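Local coordinates for protein LP15968p (PDB 3MN8) that releases C-terminal arginine or lysine residues from peptides and proteins as a zinc metallocarboxypeptidase, here the first carboxypeptidase-like domain of a larger protein, at residues A[247-252]-A[274-279]; A[220-225]-A[280-285]; A[116-121]-A[126-131]. All blocks are in the same frame, centred on the assembly; numbering follows the deposited sequence.

Interaction 1 of 3, residues A[247-252]-A[274-279]. With GEM ((2-guanidinoethylmercapto)succinic acid), chain G.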
loop_
_atom_site.group_PDB
_atom_site.type_symbol
_atom_site.label_atom_id
_atom_site.label_comp_id
_atom_site.label_asym_id
_atom_site.label_seq_id
_atom_site.Cartn_x
_atom_site.Cartn_y
_atom_site.Cartn_z
ATOM N N VAL A 247 -6.613 -3.278 -13.454
ATOM C CA VAL A 247 -6.830 -3.013 -12.040
ATOM C C VAL A 247 -5.897 -1.914 -11.554
ATOM O O VAL A 247 -6.297 -1.008 -10.809
ATOM C CB VAL A 247 -6.626 -4.273 -11.180
ATOM C CG1 VAL A 247 -6.525 -3.895 -9.719
ATOM C CG2 VAL A 247 -7.768 -5.250 -11.400
ATOM N N PHE A 248 -4.648 -1.992 -11.986
ATOM C CA PHE A 248 -3.671 -1.015 -11.545
ATOM C C PHE A 248 -4.091 0.377 -11.961
ATOM O O PHE A 248 -4.079 1.298 -11.146
ATOM C CB PHE A 248 -2.258 -1.369 -12.017
ATOM C CG PHE A 248 -1.482 -2.136 -10.992
ATOM C CD1 PHE A 248 -1.231 -1.578 -9.753
ATOM C CD2 PHE A 248 -1.044 -3.415 -11.245
ATOM C CE1 PHE A 248 -0.536 -2.272 -8.794
ATOM C CE2 PHE A 248 -0.350 -4.119 -10.286
ATOM C CZ PHE A 248 -0.092 -3.541 -9.055
ATOM N N LYS A 249 -4.499 0.511 -13.220
ATOM C CA LYS A 249 -4.988 1.785 -13.745
ATOM C C LYS A 249 -6.217 2.278 -12.976
ATOM O O LYS A 249 -6.386 3.484 -12.777
ATOM C CB LYS A 249 -5.286 1.672 -15.242
ATOM C CG LYS A 249 -4.174 2.232 -16.113
ATOM C CD LYS A 249 -4.273 1.821 -17.579
ATOM C CE LYS A 249 -3.033 2.307 -18.327
ATOM N NZ LYS A 249 -2.771 1.521 -19.563
ATOM N N GLN A 250 -7.063 1.344 -12.534
ATOM C CA GLN A 250 -8.241 1.688 -11.735
ATOM C C GLN A 250 -7.832 2.216 -10.354
ATOM O O GLN A 250 -8.378 3.200 -9.861
ATOM C CB GLN A 250 -9.199 0.491 -11.605
ATOM C CG GLN A 250 -10.472 0.831 -10.826
ATOM C CD GLN A 250 -11.595 -0.183 -11.010
ATOM O OE1 GLN A 250 -11.825 -0.693 -12.108
ATOM N NE2 GLN A 250 -12.317 -0.455 -9.934
ATOM N N LEU A 251 -6.855 1.560 -9.746
ATOM C CA LEU A 251 -6.320 2.014 -8.473
ATOM C C LEU A 251 -5.744 3.410 -8.583
ATOM O O LEU A 251 -6.132 4.315 -7.845
ATOM C CB LEU A 251 -5.251 1.047 -7.978
ATOM C CG LEU A 251 -5.809 -0.340 -7.671
ATOM C CD1 LEU A 251 -4.701 -1.319 -7.322
ATOM C CD2 LEU A 251 -6.875 -0.264 -6.575
ATOM N N ALA A 252 -4.808 3.581 -9.506
ATOM C CA ALA A 252 -4.189 4.883 -9.735
ATOM C C ALA A 252 -5.223 5.973 -10.000
ATOM O O ALA A 252 -5.069 7.110 -9.539
ATOM C CB ALA A 252 -3.192 4.800 -10.895
ATOM N N GLY A 274 -4.392 12.261 -16.993
ATOM C CA GLY A 274 -5.299 11.776 -15.968
ATOM C C GLY A 274 -4.640 11.754 -14.602
ATOM O O GLY A 274 -5.225 11.303 -13.607
ATOM N N GLY A 275 -3.406 12.242 -14.562
ATOM C CA GLY A 275 -2.672 12.352 -13.319
ATOM C C GLY A 275 -2.065 11.051 -12.846
ATOM O O GLY A 275 -1.667 10.932 -11.691
ATOM N N ILE A 276 -1.995 10.073 -13.739
ATOM C CA ILE A 276 -1.361 8.804 -13.420
ATOM C C ILE A 276 -0.316 8.466 -14.472
ATOM O O ILE A 276 -0.324 9.026 -15.576
ATOM C CB ILE A 276 -2.380 7.665 -13.374
ATOM C CG1 ILE A 276 -2.932 7.415 -14.773
ATOM C CG2 ILE A 276 -3.509 8.003 -12.417
ATOM C CD1 ILE A 276 -3.841 6.227 -14.847
ATOM N N THR A 277 0.580 7.543 -14.127
ATOM C CA THR A 277 1.614 7.098 -15.053
ATOM C C THR A 277 2.181 5.748 -14.678
ATOM O O THR A 277 2.141 5.338 -13.523
ATOM C CB THR A 277 2.801 8.065 -15.105
ATOM O OG1 THR A 277 3.698 7.642 -16.142
ATOM C CG2 THR A 277 3.543 8.076 -13.762
ATOM N N ASN A 278 2.712 5.058 -15.674
ATOM C CA ASN A 278 3.412 3.810 -15.460
ATOM C C ASN A 278 4.809 4.174 -14.987
ATOM O O ASN A 278 5.440 5.075 -15.555
ATOM C CB ASN A 278 3.458 3.042 -16.779
ATOM C CG ASN A 278 4.338 1.830 -16.723
ATOM O OD1 ASN A 278 5.234 1.686 -17.552
ATOM N ND2 ASN A 278 4.087 0.934 -15.764
ATOM N N GLY A 279 5.291 3.508 -13.936
ATOM C CA GLY A 279 6.625 3.793 -13.427
ATOM C C GLY A 279 7.663 3.879 -14.542
ATOM O O GLY A 279 8.266 4.940 -14.790
HETATM C C8 GEM G . 10.873 7.593 -7.853
HETATM S S7 GEM G . 9.680 6.372 -7.383
HETATM C C6 GEM G . 8.313 6.845 -8.402
HETATM C C5 GEM G . 8.659 6.946 -9.886
HETATM N N3 GEM G . 8.904 5.597 -10.372
HETATM C C1 GEM G . 9.397 5.252 -11.557
HETATM N N4 GEM G . 9.568 3.972 -11.864
HETATM N N2 GEM G . 9.728 6.188 -12.440
HETATM C C9 GEM G . 12.192 7.182 -7.254
HETATM O O14 GEM G . 12.210 6.190 -6.493
HETATM O O15 GEM G . 13.219 7.834 -7.541
HETATM C C10 GEM G . 10.475 9.021 -7.446
HETATM C C11 GEM G . 10.457 9.333 -5.954
HETATM O O12 GEM G . 9.436 9.901 -5.495
HETATM O O13 GEM G . 11.457 9.056 -5.243
#
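Ala252 and Ile276 carry this contact, which lays helix 245-257 against strand 276-278, the edge strand of the central sheet. The apolar part is branch to methyl: Ile276 CG2 sits 3.6 Å from Ala252 CB and also rests 3.4 Å from Ala252 O. A residue as small as alanine suits this place, because the two CA atoms are only 6.1 Å apart. With chi1 of Ile276 at 67°, CG2 lies beside its own backbone N and meets the alanine, while CG1 carries CD1 toward Lys249, reaching 4.2 Å from that residue's CG. Lysine serves here through its aliphatic chain; its NZ pairs with Asp245 in a salt bridge.

No polar bond joins the two segments. On the strand side, Thr277 OG1, facing away from the helix, gives a hydrogen bond to Asn278 O at 3.2 Å, and Asn278 is the N-cap of helix 279-282, with OD1 bonded to His281 N.

Gly279 O accepts a 3.0 Å hydrogen bond from N2 of the bound inhibitor, (2-guanidinoethylmercapto)succinic acid. A side chain at Gly279 would probably crowd the inhibitor's N4, so glycine suits the place. The chemistry thus implies a two-sided segment: apolar toward the helix, polar where its end reaches the pocket holding the guanidinium group.

Interaction 2 of 3, residues A[220-225]-A[280-285]. With GEM ((2-guanidinoethylmercapto)succinic acid), chain G.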
loop_
_atom_site.group_PDB
_atom_site.type_symbol
_atom_site.label_atom_id
_atom_site.label_comp_id
_atom_site.label_asym_id
_atom_site.label_seq_id
_atom_site.Cartn_x
_atom_site.Cartn_y
_atom_site.Cartn_z
ATOM N N ALA A 220 6.762 15.273 -7.083
ATOM C CA ALA A 220 5.805 15.473 -8.153
ATOM C C ALA A 220 4.432 15.114 -7.632
ATOM O O ALA A 220 4.294 14.724 -6.479
ATOM C CB ALA A 220 6.178 14.624 -9.371
ATOM N N VAL A 221 3.421 15.259 -8.486
ATOM C CA VAL A 221 2.040 14.983 -8.114
ATOM C C VAL A 221 1.413 14.025 -9.122
ATOM O O VAL A 221 0.945 14.451 -10.182
ATOM C CB VAL A 221 1.207 16.269 -8.074
ATOM C CG1 VAL A 221 -0.074 16.024 -7.295
ATOM C CG2 VAL A 221 2.006 17.411 -7.446
ATOM N N VAL A 222 1.395 12.734 -8.792
ATOM C CA VAL A 222 0.972 11.714 -9.753
ATOM C C VAL A 222 0.809 10.336 -9.108
ATOM O O VAL A 222 1.457 10.019 -8.106
ATOM C CB VAL A 222 1.997 11.593 -10.924
ATOM C CG1 VAL A 222 3.319 10.999 -10.412
ATOM C CG2 VAL A 222 1.437 10.767 -12.107
ATOM N N ALA A 223 -0.049 9.521 -9.709
ATOM C CA ALA A 223 -0.293 8.169 -9.250
ATOM C C ALA A 223 0.399 7.175 -10.197
ATOM O O ALA A 223 -0.003 7.019 -11.365
ATOM C CB ALA A 223 -1.792 7.915 -9.184
ATOM N N SER A 224 1.441 6.521 -9.674
ATOM C CA SER A 224 2.322 5.648 -10.449
ATOM C C SER A 224 2.156 4.190 -10.051
ATOM O O SER A 224 2.015 3.872 -8.873
ATOM C CB SER A 224 3.785 6.061 -10.238
ATOM O OG SER A 224 4.687 5.285 -11.018
ATOM N N TYR A 225 2.206 3.301 -11.034
ATOM C CA TYR A 225 1.950 1.880 -10.811
ATOM C C TYR A 225 2.962 1.064 -11.582
ATOM O O TYR A 225 3.621 1.592 -12.483
ATOM C CB TYR A 225 0.537 1.526 -11.292
ATOM C CG TYR A 225 0.234 1.996 -12.702
ATOM C CD1 TYR A 225 -0.179 3.299 -12.950
ATOM C CD2 TYR A 225 0.356 1.140 -13.775
ATOM C CE1 TYR A 225 -0.463 3.734 -14.234
ATOM C CE2 TYR A 225 0.075 1.562 -15.064
ATOM C CZ TYR A 225 -0.336 2.860 -15.288
ATOM O OH TYR A 225 -0.616 3.287 -16.571
ATOM N N ALA A 280 7.853 2.752 -15.225
ATOM C CA ALA A 280 8.820 2.652 -16.311
ATOM C C ALA A 280 8.671 3.778 -17.326
ATOM O O ALA A 280 9.663 4.400 -17.711
ATOM C CB ALA A 280 8.688 1.299 -17.003
ATOM N N HIS A 281 7.435 4.025 -17.767
ATOM C CA HIS A 281 7.171 5.053 -18.772
ATOM C C HIS A 281 7.612 6.432 -18.292
ATOM O O HIS A 281 8.110 7.237 -19.080
ATOM C CB HIS A 281 5.701 5.086 -19.183
ATOM C CG HIS A 281 5.448 5.929 -20.392
ATOM N ND1 HIS A 281 5.098 7.260 -20.313
ATOM C CD2 HIS A 281 5.531 5.640 -21.712
ATOM C CE1 HIS A 281 4.963 7.750 -21.533
ATOM N NE2 HIS A 281 5.223 6.788 -22.400
ATOM N N TRP A 282 7.421 6.712 -17.008
ATOM C CA TRP A 282 8.015 7.904 -16.436
ATOM C C TRP A 282 9.529 7.818 -16.647
ATOM O O TRP A 282 10.106 8.484 -17.525
ATOM C CB TRP A 282 7.691 7.998 -14.950
ATOM C CG TRP A 282 8.142 9.277 -14.344
ATOM C CD1 TRP A 282 8.813 10.293 -14.968
ATOM C CD2 TRP A 282 7.956 9.688 -12.985
ATOM N NE1 TRP A 282 9.052 11.314 -14.080
ATOM C CE2 TRP A 282 8.536 10.973 -12.854
ATOM C CE3 TRP A 282 7.353 9.099 -11.866
ATOM C CZ2 TRP A 282 8.542 11.673 -11.642
ATOM C CZ3 TRP A 282 7.354 9.796 -10.669
ATOM C CH2 TRP A 282 7.948 11.073 -10.569
ATOM N N TYR A 283 10.159 6.983 -15.831
ATOM C CA TYR A 283 11.544 6.577 -16.039
ATOM C C TYR A 283 11.770 5.290 -15.259
ATOM O O TYR A 283 11.195 5.099 -14.180
ATOM C CB TYR A 283 12.525 7.660 -15.587
ATOM C CG TYR A 283 12.342 8.089 -14.135
ATOM C CD1 TYR A 283 12.983 7.420 -13.095
ATOM C CD2 TYR A 283 11.528 9.162 -13.806
ATOM C CE1 TYR A 283 12.818 7.812 -11.773
ATOM C CE2 TYR A 283 11.358 9.552 -12.490
ATOM C CZ TYR A 283 12.004 8.881 -11.479
ATOM O OH TYR A 283 11.832 9.288 -10.170
ATOM N N GLU A 284 12.594 4.402 -15.813
ATOM C CA GLU A 284 12.823 3.104 -15.192
ATOM C C GLU A 284 13.721 3.199 -13.974
ATOM O O GLU A 284 14.593 4.064 -13.869
ATOM C CB GLU A 284 13.365 2.072 -16.190
ATOM C CG GLU A 284 12.318 1.603 -17.200
ATOM C CD GLU A 284 12.744 0.364 -17.974
ATOM O OE1 GLU A 284 12.058 0.005 -18.965
ATOM O OE2 GLU A 284 13.766 -0.252 -17.594
ATOM N N LEU A 285 13.480 2.301 -13.037
ATOM C CA LEU A 285 14.317 2.201 -11.868
ATOM C C LEU A 285 14.219 0.756 -11.427
ATOM O O LEU A 285 13.229 0.074 -11.717
ATOM C CB LEU A 285 13.830 3.168 -10.786
ATOM C CG LEU A 285 12.495 2.881 -10.086
ATOM C CD1 LEU A 285 12.748 1.990 -8.894
ATOM C CD2 LEU A 285 11.803 4.167 -9.647
HETATM C C8 GEM G . 10.873 7.593 -7.853
HETATM S S7 GEM G . 9.680 6.372 -7.383
HETATM C C6 GEM G . 8.313 6.845 -8.402
HETATM C C5 GEM G . 8.659 6.946 -9.886
HETATM N N3 GEM G . 8.904 5.597 -10.372
HETATM C C1 GEM G . 9.397 5.252 -11.557
HETATM N N4 GEM G . 9.568 3.972 -11.864
HETATM N N2 GEM G . 9.728 6.188 -12.440
HETATM C C9 GEM G . 12.192 7.182 -7.254
HETATM O O14 GEM G . 12.210 6.190 -6.493
HETATM O O15 GEM G . 13.219 7.834 -7.541
HETATM C C10 GEM G . 10.475 9.021 -7.446
HETATM C C11 GEM G . 10.457 9.333 -5.954
HETATM O O12 GEM G . 9.436 9.901 -5.495
HETATM O O13 GEM G . 11.457 9.056 -5.243
#
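Trp282 meets Ala220 and Val222 across one wall of the substrate pocket, in the alpha/beta fold of M14 zinc carboxypeptidases with its mixed eight-stranded sheet. The indole buries the most surface of the three. Its CG, anti to the backbone N (chi1 -173°), swings the six-membered ring toward Ala220 and Val222, so that CH2 lies 4.1 Å from Ala220 CB and CZ3 lies 4.2 Å from Val222 CG1. Both contacts reach the ring obliquely. A small alanine leaves room for the indole, and a branched valine fills the space beside CZ3; Val222 and Trp282 both also touch Glu305, the predicted proton donor/acceptor.

The same indole lines the inhibitor's alkyl chain at C5. Tyr283 follows at once along the chain, its CE2 over one indole face, toward the rim. Inhibitor N2 stands 3.4 Å above the centre of the Tyr283 ring, consistent with a cation-pi contact. Tyr283 O accepts a weak hydrogen bond from N4 (3.0 Å) and another from N2, whose 2.5 Å separation is too short to be taken literally at this resolution. An alanine at Tyr283 would keep that carbonyl but is likely to leave N2 without the ring under it and remove the phenol from that indole face. These features fit a pocket for C-terminal arginine, whose side chain the inhibitor probably mimics. Leu285 CD2 lies 3.2 Å from inhibitor N4.

Interaction 3 of 3, residues A[116-121]-A[126-131]. With NAG (2-acetamido-2-deoxy-beta-D-glucopyranose), chain E.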
loop_
_atom_site.group_PDB
_atom_site.type_symbol
_atom_site.label_atom_id
_atom_site.label_comp_id
_atom_site.label_asym_id
_atom_site.label_seq_id
_atom_site.Cartn_x
_atom_site.Cartn_y
_atom_site.Cartn_z
ATOM N N GLN A 116 -5.100 9.022 13.438
ATOM C CA GLN A 116 -5.977 9.752 14.331
ATOM C C GLN A 116 -7.387 9.861 13.755
ATOM O O GLN A 116 -8.366 9.557 14.438
ATOM C CB GLN A 116 -5.406 11.137 14.574
ATOM C CG GLN A 116 -4.050 11.145 15.275
ATOM C CD GLN A 116 -3.402 12.536 15.265
ATOM O OE1 GLN A 116 -3.680 13.382 16.124
ATOM N NE2 GLN A 116 -2.554 12.779 14.272
ATOM N N TYR A 117 -7.473 10.284 12.493
ATOM C CA TYR A 117 -8.749 10.472 11.808
ATOM C C TYR A 117 -9.646 9.236 11.874
ATOM O O TYR A 117 -10.786 9.289 12.333
ATOM C CB TYR A 117 -8.515 10.855 10.349
ATOM C CG TYR A 117 -9.788 11.137 9.591
ATOM C CD1 TYR A 117 -10.400 12.378 9.665
ATOM C CD2 TYR A 117 -10.385 10.159 8.808
ATOM C CE1 TYR A 117 -11.572 12.646 8.984
ATOM C CE2 TYR A 117 -11.563 10.411 8.113
ATOM C CZ TYR A 117 -12.151 11.660 8.206
ATOM O OH TYR A 117 -13.317 11.923 7.532
ATOM N N LEU A 118 -9.126 8.115 11.408
ATOM C CA LEU A 118 -9.869 6.871 11.442
ATOM C C LEU A 118 -10.326 6.523 12.845
ATOM O O LEU A 118 -11.506 6.296 13.082
ATOM C CB LEU A 118 -9.025 5.728 10.876
ATOM C CG LEU A 118 -8.934 5.757 9.357
ATOM C CD1 LEU A 118 -8.027 4.651 8.841
ATOM C CD2 LEU A 118 -10.336 5.661 8.755
ATOM N N LEU A 119 -9.389 6.469 13.777
ATOM C CA LEU A 119 -9.733 6.062 15.129
ATOM C C LEU A 119 -10.764 6.973 15.762
ATOM O O LEU A 119 -11.806 6.504 16.213
ATOM C CB LEU A 119 -8.487 5.976 16.002
ATOM C CG LEU A 119 -7.713 4.680 15.786
ATOM C CD1 LEU A 119 -6.392 4.702 16.562
ATOM C CD2 LEU A 119 -8.590 3.487 16.174
ATOM N N GLY A 120 -10.477 8.272 15.780
ATOM C CA GLY A 120 -11.330 9.236 16.459
ATOM C C GLY A 120 -12.666 9.499 15.777
ATOM O O GLY A 120 -13.524 10.191 16.331
ATOM N N ASN A 121 -12.854 8.944 14.583
ATOM C CA ASN A 121 -14.098 9.148 13.860
ATOM C C ASN A 121 -14.888 7.889 13.513
ATOM O O ASN A 121 -16.090 7.972 13.253
ATOM C CB ASN A 121 -13.842 9.966 12.606
ATOM C CG ASN A 121 -13.598 11.418 12.919
ATOM O OD1 ASN A 121 -14.539 12.206 13.053
ATOM N ND2 ASN A 121 -12.330 11.787 13.045
ATOM N N SER A 126 -20.345 6.686 9.876
ATOM C CA SER A 126 -20.722 5.356 9.366
ATOM C C SER A 126 -19.765 4.780 8.310
ATOM O O SER A 126 -19.210 3.702 8.501
ATOM C CB SER A 126 -22.162 5.374 8.834
ATOM O OG SER A 126 -22.761 4.095 8.931
ATOM N N ASP A 127 -19.584 5.491 7.199
ATOM C CA ASP A 127 -18.611 5.100 6.175
ATOM C C ASP A 127 -17.319 4.541 6.779
ATOM O O ASP A 127 -16.928 3.406 6.491
ATOM C CB ASP A 127 -18.266 6.293 5.273
ATOM C CG ASP A 127 -19.290 6.519 4.176
ATOM O OD1 ASP A 127 -19.815 5.522 3.636
ATOM O OD2 ASP A 127 -19.556 7.694 3.843
ATOM N N LEU A 128 -16.662 5.354 7.607
ATOM C CA LEU A 128 -15.414 4.986 8.278
ATOM C C LEU A 128 -15.586 3.766 9.181
ATOM O O LEU A 128 -14.800 2.813 9.124
ATOM C CB LEU A 128 -14.901 6.166 9.110
ATOM C CG LEU A 128 -14.612 7.479 8.375
ATOM C CD1 LEU A 128 -14.190 8.587 9.359
ATOM C CD2 LEU A 128 -13.555 7.271 7.307
ATOM N N GLY A 129 -16.612 3.803 10.027
ATOM C CA GLY A 129 -16.920 2.673 10.882
ATOM C C GLY A 129 -16.961 1.412 10.050
ATOM O O GLY A 129 -16.509 0.350 10.486
ATOM N N GLN A 130 -17.487 1.541 8.833
ATOM C CA GLN A 130 -17.684 0.388 7.967
ATOM C C GLN A 130 -16.381 0.026 7.290
ATOM O O GLN A 130 -16.070 -1.151 7.098
ATOM C CB GLN A 130 -18.771 0.669 6.933
ATOM C CG GLN A 130 -19.513 -0.587 6.470
ATOM C CD GLN A 130 -18.732 -1.378 5.443
ATOM O OE1 GLN A 130 -17.806 -0.853 4.831
ATOM N NE2 GLN A 130 -19.101 -2.642 5.242
ATOM N N LEU A 131 -15.619 1.048 6.929
ATOM C CA LEU A 131 -14.288 0.836 6.381
ATOM C C LEU A 131 -13.436 0.023 7.359
ATOM O O LEU A 131 -12.820 -0.976 6.999
ATOM C CB LEU A 131 -13.612 2.183 6.115
ATOM C CG LEU A 131 -12.193 2.085 5.563
ATOM C CD1 LEU A 131 -12.236 1.471 4.173
ATOM C CD2 LEU A 131 -11.523 3.454 5.554
HETATM C C1 NAG E . -18.598 -1.902 13.118
HETATM C C2 NAG E . -20.073 -1.888 12.720
HETATM C C3 NAG E . -21.003 -1.573 13.886
HETATM C C4 NAG E . -20.581 -2.337 15.139
HETATM C C5 NAG E . -19.085 -2.191 15.371
HETATM C C6 NAG E . -18.643 -3.016 16.564
HETATM C C7 NAG E . -20.238 0.349 11.597
HETATM C C8 NAG E . -19.394 1.053 12.627
HETATM N N2 NAG E . -20.308 -0.989 11.596
HETATM O O3 NAG E . -22.325 -1.916 13.517
HETATM O O4 NAG E . -21.281 -1.863 16.272
HETATM O O5 NAG E . -18.389 -2.688 14.258
HETATM O O6 NAG E . -18.639 -4.369 16.161
HETATM O O7 NAG E . -20.843 1.014 10.757
#
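Helices 116-121 and 126-131 pack nearly at right angles, their axes 9.4 Å apart at a crossing angle of -105°, with Leu118 and Leu128 the closest pair of CA atoms at 6.7 Å. Leu128 buries the most area here, wedged among Tyr117, Leu118 and Asn121. Its CD1 points in between Tyr117 and Asn121, 3.4 Å from Tyr117 CE2 and 3.5 Å from Asn121 CB, while its CD2 turns to Leu118 CD2 at 3.9 Å. The branched leucine can therefore touch three residues of 116-121 with two methyls. Leu118 CD2 also meets Leu131 CD2, 4.1 Å away, one turn further along the second helix.

Tyr117, with CG anti to the backbone N (chi1 -177°), swings its ring across Leu128 at about a right angle; the ring gives apolar carbon to the interface, and its OH finds a partner in Glu30. Asn121 lends only its CB to the packing. Its amide turns back, ND2 donating to Tyr117 O at 3.0 Å in the carbonyl plane on a lone pair, while OD1 accepts from Asp31 N; both polar ends of this buried side chain are thus satisfied.

On the second helix, Gly129 leaves room for the acetyl methyl of the N-linked sugar, whose C8 is 3.4 Å from Gly129 CA. Two consecutive helices joined by a short link and packed almost orthogonally through leucines and a tyrosine ring resemble an alpha-alpha corner, here leading into strand 136-140 of the central sheet.

From the N terminus, interaction 3 comes first: it closes a link of four residues between helices 106-121 and 126-134, and it is complete before the others begin. Interaction 2 then opens at strand 222-225 and closes a loop of 54 residues at helix 279-282. Nested inside that loop, interaction 1 joins helix 245-257 to strand 276-278. Interactions 1 and 2 touch, since strands 222-225 and 276-278 are sheet neighbours paired through the backbones of Ala223 and Tyr225, and both reach the inhibitor. Together they tie a sheet edge, a helix and the substrate pocket. Interaction 3 lies about 31 Å, centre to centre, from interaction 2, on the opposite side of the chain's centre, beside the N-linked glycan.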